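Local coordinates for protein gigastasin (Haementeria ghilianii, PDB 5UBM) that probably inhibits serine proteases of the leech's host, as disulfide-rich proteins of the antistasin family do, at residues 110-115 against 123-128; 73-79 against 92-98; 45-50 against 66-70. All coordinates share one frame; numbering follows the deposited sequence.

Contact 1: residues 110-115 against 123-128; sequences IWCTDP and GRCEDP
I110 lays its side chain along the start of the other segment, CD1 standing 3.8 Å from G123 O while CG1 rests 3.8 Å from C125 SG. With CG1 anti to the backbone N (chi1 -162°) and the chain extended beyond it, the terminal methyl runs past the sulfur to the G123-C125 backbone. The two segments run almost in the same direction, and C112 and C125 bring their CA atoms to 5.3 Å. C112 SG and C125 SG close the disulfide at 2.0 Å, with a left-handed chi3 of -91°. Both sulfurs stand anti to their carbonyl carbons, and W111 O approaches C125 SG to 3.7 Å.

Farther along, P115, which follows a cis peptide bond, meets D127. The proline CB lies 3.6 Å from D127 OD1, and CG approaches the same carboxylate, the ring and the acid crossing at a slant. P115 O comes to 3.5 Å from D127 CA, a weak CA-H...O contact, and P128 CD packs against the same carbonyl. P115 O and D127 OD1 are both acceptors and do not bond each other; the carboxylate turns instead to the backbone N of N129. Likewise G123 O, beside the I110 methyl, is taken by R52 NH1.

Backbone bonds lead outside the pair, W111 to R52, C125 to G51 and E126 to K117, the last within the pairing of strands 124-126 and 117-119. The covalent tie to 110-115 is the C112-C125 disulfide, with apolar cover from I110 at one end and CH contacts to oxygen round P115 O at the other.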
# COMPACT_ATOMS: atom_id res chain seq x y z
N ILE C 110 22.48 -27.68 -13.69
CA ILE C 110 22.05 -27.93 -12.33
C ILE C 110 22.68 -29.25 -11.88
O ILE C 110 22.95 -30.12 -12.70
CB ILE C 110 20.51 -27.97 -12.20
CG1 ILE C 110 20.07 -27.79 -10.74
CG2 ILE C 110 19.93 -29.25 -12.80
CD1 ILE C 110 18.58 -27.68 -10.55
N TRP C 111 22.95 -29.38 -10.58
CA TRP C 111 23.67 -30.55 -10.09
C TRP C 111 23.01 -31.14 -8.85
O TRP C 111 23.31 -30.75 -7.72
CB TRP C 111 25.13 -30.17 -9.82
CG TRP C 111 25.80 -29.64 -11.05
CD1 TRP C 111 26.51 -30.36 -11.97
CD2 TRP C 111 25.79 -28.28 -11.52
NE1 TRP C 111 26.95 -29.53 -12.97
CE2 TRP C 111 26.52 -28.26 -12.72
CE3 TRP C 111 25.23 -27.09 -11.04
CZ2 TRP C 111 26.72 -27.08 -13.45
CZ3 TRP C 111 25.43 -25.93 -11.77
CH2 TRP C 111 26.17 -25.94 -12.96
N CYS C 112 22.11 -32.09 -9.08
CA CYS C 112 21.35 -32.73 -8.02
C CYS C 112 21.83 -34.16 -7.78
O CYS C 112 22.06 -34.91 -8.73
CB CYS C 112 19.85 -32.76 -8.37
SG CYS C 112 19.09 -31.14 -8.68
N THR C 113 21.98 -34.52 -6.52
CA THR C 113 22.39 -35.88 -6.17
C THR C 113 21.24 -36.59 -5.47
O THR C 113 20.50 -35.98 -4.70
CB THR C 113 23.64 -35.87 -5.27
OG1 THR C 113 24.68 -35.12 -5.90
CG2 THR C 113 24.13 -37.29 -5.01
N ASP C 114 21.08 -37.88 -5.77
CA ASP C 114 20.00 -38.70 -5.22
C ASP C 114 19.94 -38.62 -3.69
O ASP C 114 20.98 -38.62 -3.03
CB ASP C 114 20.16 -40.15 -5.67
CG ASP C 114 20.17 -40.29 -7.18
OD1 ASP C 114 20.61 -39.35 -7.87
OD2 ASP C 114 19.73 -41.35 -7.68
N PRO C 115 18.72 -38.57 -3.12
CA PRO C 115 17.43 -38.65 -3.81
C PRO C 115 16.91 -37.32 -4.36
O PRO C 115 15.73 -37.23 -4.71
CB PRO C 115 16.50 -39.16 -2.71
CG PRO C 115 17.04 -38.53 -1.48
CD PRO C 115 18.55 -38.49 -1.66
N GLY C 123 12.95 -25.62 -11.27
CA GLY C 123 14.36 -25.46 -11.55
C GLY C 123 15.19 -25.58 -10.29
O GLY C 123 16.13 -24.82 -10.07
N ARG C 124 14.83 -26.55 -9.45
CA ARG C 124 15.47 -26.70 -8.15
C ARG C 124 15.68 -28.17 -7.81
O ARG C 124 14.83 -29.00 -8.10
CB ARG C 124 14.61 -26.02 -7.08
CG ARG C 124 15.24 -25.94 -5.70
CD ARG C 124 14.21 -25.48 -4.69
NE ARG C 124 13.42 -24.37 -5.22
CZ ARG C 124 12.21 -24.03 -4.77
NH1 ARG C 124 11.66 -24.71 -3.78
NH2 ARG C 124 11.57 -23.00 -5.31
N CYS C 125 16.82 -28.48 -7.20
CA CYS C 125 17.08 -29.84 -6.72
C CYS C 125 16.09 -30.20 -5.62
O CYS C 125 16.03 -29.55 -4.58
CB CYS C 125 18.51 -29.98 -6.20
SG CYS C 125 19.79 -29.69 -7.44
N GLU C 126 15.29 -31.24 -5.86
CA GLU C 126 14.27 -31.63 -4.90
C GLU C 126 14.17 -33.15 -4.74
O GLU C 126 14.41 -33.90 -5.69
CB GLU C 126 12.90 -31.07 -5.32
CG GLU C 126 12.63 -29.65 -4.87
CD GLU C 126 11.39 -29.06 -5.51
OE1 GLU C 126 10.36 -29.76 -5.57
OE2 GLU C 126 11.44 -27.89 -5.94
N ASP C 127 13.83 -33.58 -3.54
CA ASP C 127 13.49 -34.98 -3.30
C ASP C 127 11.98 -35.13 -3.37
O ASP C 127 11.26 -34.52 -2.59
CB ASP C 127 14.02 -35.45 -1.94
CG ASP C 127 13.56 -36.86 -1.58
OD1 ASP C 127 13.26 -37.65 -2.50
OD2 ASP C 127 13.49 -37.17 -0.38
N PRO C 128 11.50 -35.95 -4.31
CA PRO C 128 10.06 -36.21 -4.48
C PRO C 128 9.43 -36.87 -3.25
O PRO C 128 8.28 -36.59 -2.94
CB PRO C 128 10.02 -37.16 -5.68
CG PRO C 128 11.27 -36.89 -6.43
CD PRO C 128 12.30 -36.58 -5.38

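Contact 2: residues 73-79 against 92-98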
# COMPACT_ATOMS: atom_id res chain seq x y z
N GLY C 73 34.53 -19.03 -8.54
CA GLY C 73 34.54 -18.03 -9.59
C GLY C 73 33.30 -17.15 -9.58
O GLY C 73 33.22 -16.17 -10.32
N CYS C 74 32.33 -17.51 -8.74
CA CYS C 74 31.08 -16.78 -8.65
C CYS C 74 31.08 -15.86 -7.44
O CYS C 74 31.58 -16.23 -6.38
CB CYS C 74 29.90 -17.76 -8.57
SG CYS C 74 30.04 -19.17 -9.69
N ASP C 75 30.52 -14.66 -7.58
CA ASP C 75 30.48 -13.73 -6.46
C ASP C 75 29.16 -13.82 -5.70
O ASP C 75 29.05 -13.39 -4.56
CB ASP C 75 30.75 -12.29 -6.92
CG ASP C 75 29.72 -11.77 -7.91
OD1 ASP C 75 28.51 -12.07 -7.79
OD2 ASP C 75 30.14 -11.04 -8.84
N GLY C 76 28.14 -14.39 -6.35
CA GLY C 76 26.86 -14.62 -5.71
C GLY C 76 25.96 -13.40 -5.62
O GLY C 76 24.89 -13.47 -5.02
N PHE C 77 26.39 -12.29 -6.21
CA PHE C 77 25.58 -11.08 -6.24
C PHE C 77 24.37 -11.24 -7.15
O PHE C 77 24.50 -11.75 -8.26
CB PHE C 77 26.41 -9.87 -6.68
CG PHE C 77 27.21 -9.25 -5.58
CD1 PHE C 77 26.74 -8.12 -4.93
CD2 PHE C 77 28.42 -9.79 -5.20
CE1 PHE C 77 27.48 -7.54 -3.91
CE2 PHE C 77 29.16 -9.21 -4.18
CZ PHE C 77 28.69 -8.09 -3.54
N LYS C 78 23.20 -10.81 -6.69
CA LYS C 78 22.00 -10.90 -7.49
C LYS C 78 20.85 -10.04 -6.99
O LYS C 78 20.82 -9.62 -5.82
CB LYS C 78 21.53 -12.35 -7.58
CG LYS C 78 21.10 -12.95 -6.25
CD LYS C 78 20.50 -14.33 -6.47
CE LYS C 78 21.48 -15.22 -7.21
NZ LYS C 78 20.86 -16.52 -7.56
N CYS C 79 19.89 -9.78 -7.88
CA CYS C 79 18.61 -9.24 -7.47
C CYS C 79 17.90 -10.29 -6.62
O CYS C 79 18.14 -11.48 -6.79
CB CYS C 79 17.76 -8.85 -8.69
SG CYS C 79 17.20 -10.27 -9.67
N LYS C 92 29.69 -22.96 -15.14
CA LYS C 92 30.49 -22.90 -13.92
C LYS C 92 29.62 -23.13 -12.69
O LYS C 92 30.11 -23.59 -11.66
CB LYS C 92 31.18 -21.54 -13.79
CG LYS C 92 32.08 -21.17 -14.95
CD LYS C 92 32.66 -19.78 -14.74
CE LYS C 92 33.40 -19.68 -13.41
NZ LYS C 92 33.93 -18.32 -13.16
N GLY C 93 28.34 -22.82 -12.82
CA GLY C 93 27.42 -22.89 -11.69
C GLY C 93 27.09 -21.51 -11.15
O GLY C 93 26.42 -21.38 -10.12
N CYS C 94 27.56 -20.48 -11.84
CA CYS C 94 27.28 -19.10 -11.45
C CYS C 94 25.87 -18.69 -11.87
O CYS C 94 25.53 -18.77 -13.05
CB CYS C 94 28.30 -18.15 -12.07
SG CYS C 94 30.01 -18.45 -11.59
N GLU C 95 25.07 -18.26 -10.91
CA GLU C 95 23.74 -17.76 -11.21
C GLU C 95 23.84 -16.33 -11.73
O GLU C 95 24.57 -15.52 -11.16
CB GLU C 95 22.83 -17.81 -9.98
CG GLU C 95 22.80 -19.16 -9.27
CD GLU C 95 21.51 -19.39 -8.49
OE1 GLU C 95 21.34 -18.76 -7.42
OE2 GLU C 95 20.68 -20.20 -8.94
N ALA C 96 23.11 -16.03 -12.80
CA ALA C 96 23.05 -14.67 -13.33
C ALA C 96 22.55 -13.67 -12.28
O ALA C 96 21.87 -14.05 -11.33
CB ALA C 96 22.15 -14.63 -14.57
N PHE C 97 22.89 -12.40 -12.47
CA PHE C 97 22.54 -11.38 -11.49
C PHE C 97 21.04 -11.20 -11.39
O PHE C 97 20.49 -11.07 -10.29
CB PHE C 97 23.20 -10.06 -11.84
CG PHE C 97 22.98 -8.99 -10.81
CD1 PHE C 97 23.82 -8.88 -9.72
CD2 PHE C 97 21.92 -8.10 -10.92
CE1 PHE C 97 23.62 -7.90 -8.76
CE2 PHE C 97 21.71 -7.12 -9.97
CZ PHE C 97 22.56 -7.02 -8.89
N CYS C 98 20.37 -11.16 -12.53
CA CYS C 98 18.93 -11.00 -12.54
C CYS C 98 18.32 -11.50 -13.84
O CYS C 98 17.64 -10.75 -14.55
CB CYS C 98 18.55 -9.54 -12.31
SG CYS C 98 16.96 -9.35 -11.48
O HOH W 1 24.37 -14.42 -8.38
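F97 lays its ring across 77-79, and serves as the example of a ring set on a backbone. CB passes F77 O; CG then comes near K78 CA, and CD1 lies 3.3 Å from F77 O, a carbonyl set obliquely to the ring. CE1 meets K78 N and CA, CD2 and CE2 face C79 N, and CZ ends by K78 C. The backbone thus runs over one face: K78 CA makes a CH-pi contact, 3.8 Å from the centroid of the F97 ring. F77 CB abuts the ring edge at CE1. Holding CG anti to the backbone N, chi1 of -175° carries the ring to this place. F97 O accepts from C79 N at 2.8 Å. Replacement by an alanine here would probably leave the K78 backbone without its aromatic cover and a gap beside F77 CB.

A water donates to both F77 O (2.7 Å) and E95 O (3.0 Å), spanning the middle of the contact. Within 73-79, D75 OD1 accepts from F77 N, an Asx turn.

Disulfides close both ends. C74-C94 has a chi3 of -81°, whereas C79-C98 turns the other way, at 91°. K78 and C79 pair antiparallel with a strand of another protein's chain, and F97 meets an aromatic side chain of that chain edge to face. With C83-C100, outside this contact, these disulfides make three crosslinks round little regular structure, consistent with an antistasin-family module, here with an edge strand that extends a sheet across the interface.

Contact 3: residues 45-50 against 66-70; sequences CRNQVC and CRKCL
C45 and C66 open a pair of segments that run nearly the same way, 16° apart end to end; the CA atoms of C45 and C66 are 5.4 Å apart. The chains bow to 6.1 Å between the CA atoms of N47 and R67, then close to 5.5 Å between those of C50 and C69. A disulfide ties each end: C45-C66 is tightly twisted (chi3 -65°), C50-C69 near a right angle (-90°), both left-handed.

R67 fills the bow. Its chain bends at chi3, bringing the guanidinium between N47 CB over one face and C50 SG over the other. Q48 O lies at the edge of the guanidinium, near its plane, 2.6 Å from R67 NH2. R67 NH2 is 3.8 Å from C50 SG. N47 crosses R67 at a slant, its amide plane steeply turned against the guanidinium, and N47 OD1 lies 3.8 Å from R67 CB. Q48 turns its CG toward C69 SG at the closing disulfide.

Strand 59-61 flanks the pair: Y59 makes a cation-pi contact with R67 and touches C50, while K68 and L70 bond to the backbone of Q60. Toward strand 34-35, R46 pairs by its backbone with D33, and its NH2 bonds L34 O of that strand.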
# COMPACT_ATOMS: atom_id res chain seq x y z
N CYS C 45 29.88 -27.50 10.90
CA CYS C 45 29.69 -27.28 9.46
C CYS C 45 28.35 -27.78 8.94
O CYS C 45 28.10 -28.99 8.92
CB CYS C 45 30.81 -27.96 8.65
SG CYS C 45 32.36 -27.05 8.56
N ARG C 46 27.51 -26.85 8.51
CA ARG C 46 26.27 -27.22 7.87
C ARG C 46 26.52 -27.46 6.38
O ARG C 46 27.09 -26.61 5.69
CB ARG C 46 25.21 -26.15 8.07
CG ARG C 46 23.87 -26.47 7.42
CD ARG C 46 23.04 -25.20 7.29
NE ARG C 46 23.14 -24.38 8.49
CZ ARG C 46 22.11 -23.82 9.10
NH1 ARG C 46 20.88 -23.98 8.63
NH2 ARG C 46 22.30 -23.09 10.19
N ASN C 47 26.10 -28.62 5.90
CA ASN C 47 26.24 -28.93 4.49
C ASN C 47 24.87 -29.12 3.86
O ASN C 47 24.55 -30.18 3.34
CB ASN C 47 27.11 -30.18 4.31
CG ASN C 47 28.44 -30.06 5.02
OD1 ASN C 47 29.36 -29.41 4.53
ND2 ASN C 47 28.54 -30.68 6.19
N GLN C 48 24.07 -28.06 3.94
CA GLN C 48 22.70 -28.07 3.44
C GLN C 48 22.66 -28.38 1.95
O GLN C 48 23.62 -28.12 1.22
CB GLN C 48 22.02 -26.73 3.71
CG GLN C 48 22.56 -25.55 2.90
CD GLN C 48 23.85 -24.96 3.47
OE1 GLN C 48 24.60 -25.63 4.19
NE2 GLN C 48 24.11 -23.69 3.15
N VAL C 49 21.55 -28.94 1.50
CA VAL C 49 21.37 -29.22 0.09
C VAL C 49 21.33 -27.90 -0.66
O VAL C 49 20.60 -26.99 -0.28
CB VAL C 49 20.09 -30.01 -0.18
CG1 VAL C 49 20.16 -30.67 -1.55
CG2 VAL C 49 19.88 -31.05 0.90
N CYS C 50 22.13 -27.79 -1.72
CA CYS C 50 22.16 -26.56 -2.50
C CYS C 50 21.06 -26.58 -3.56
O CYS C 50 20.81 -27.61 -4.18
CB CYS C 50 23.53 -26.36 -3.14
SG CYS C 50 24.85 -26.10 -1.93
N CYS C 66 34.04 -25.04 5.50
CA CYS C 66 32.71 -25.60 5.32
C CYS C 66 32.21 -25.30 3.92
O CYS C 66 32.47 -24.22 3.38
CB CYS C 66 31.74 -25.03 6.36
SG CYS C 66 32.33 -25.08 8.06
N ARG C 67 31.48 -26.25 3.33
CA ARG C 67 30.98 -26.08 1.98
C ARG C 67 29.88 -25.01 1.90
O ARG C 67 28.85 -25.12 2.57
CB ARG C 67 30.44 -27.40 1.44
CG ARG C 67 30.17 -27.38 -0.06
CD ARG C 67 29.31 -28.56 -0.49
NE ARG C 67 27.95 -28.45 0.01
CZ ARG C 67 26.96 -29.28 -0.32
NH1 ARG C 67 27.19 -30.28 -1.16
NH2 ARG C 67 25.75 -29.10 0.18
N LYS C 68 30.12 -23.99 1.09
CA LYS C 68 29.11 -22.98 0.82
C LYS C 68 28.19 -23.45 -0.29
O LYS C 68 28.48 -24.43 -0.98
CB LYS C 68 29.75 -21.65 0.43
CG LYS C 68 30.67 -21.06 1.47
CD LYS C 68 31.34 -19.80 0.95
CE LYS C 68 32.35 -19.25 1.95
NZ LYS C 68 33.13 -18.11 1.40
N CYS C 69 27.07 -22.76 -0.48
CA CYS C 69 26.22 -23.02 -1.63
C CYS C 69 26.50 -21.95 -2.68
O CYS C 69 25.60 -21.21 -3.10
CB CYS C 69 24.75 -23.06 -1.24
SG CYS C 69 24.23 -24.68 -0.61
N LEU C 70 27.76 -21.89 -3.09
CA LEU C 70 28.24 -20.92 -4.07
C LEU C 70 29.43 -21.51 -4.79
O LEU C 70 30.35 -22.03 -4.16
CB LEU C 70 28.62 -19.60 -3.40
CG LEU C 70 29.12 -18.49 -4.32
CD1 LEU C 70 28.01 -18.03 -5.26
CD2 LEU C 70 29.66 -17.32 -3.51

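How the contacts relate
The three contacts follow one another in the chain, contact 3 closing before contact 2 opens and contact 2 before contact 1, yet they meet in space. Contacts 1 and 2 have centres about 19 Å apart and touch where W111 CH2 packs on G93 CA at 3.5 Å. Contacts 1 and 3, centres about 15 Å apart, meet at C125 CB and C50 O (3.9 Å). Between contacts 2 and 3, about 16 Å centre to centre, L70 CD1 reaches G76 CA at 3.6 Å. Contacts 2 and 3 repeat one plan, two disulfides tying similarly directed segments; contact 1 carries one. Contact 2 has the broadest exposure to the other protein's chain, contacts 1 and 3 brushing it at fewer residues.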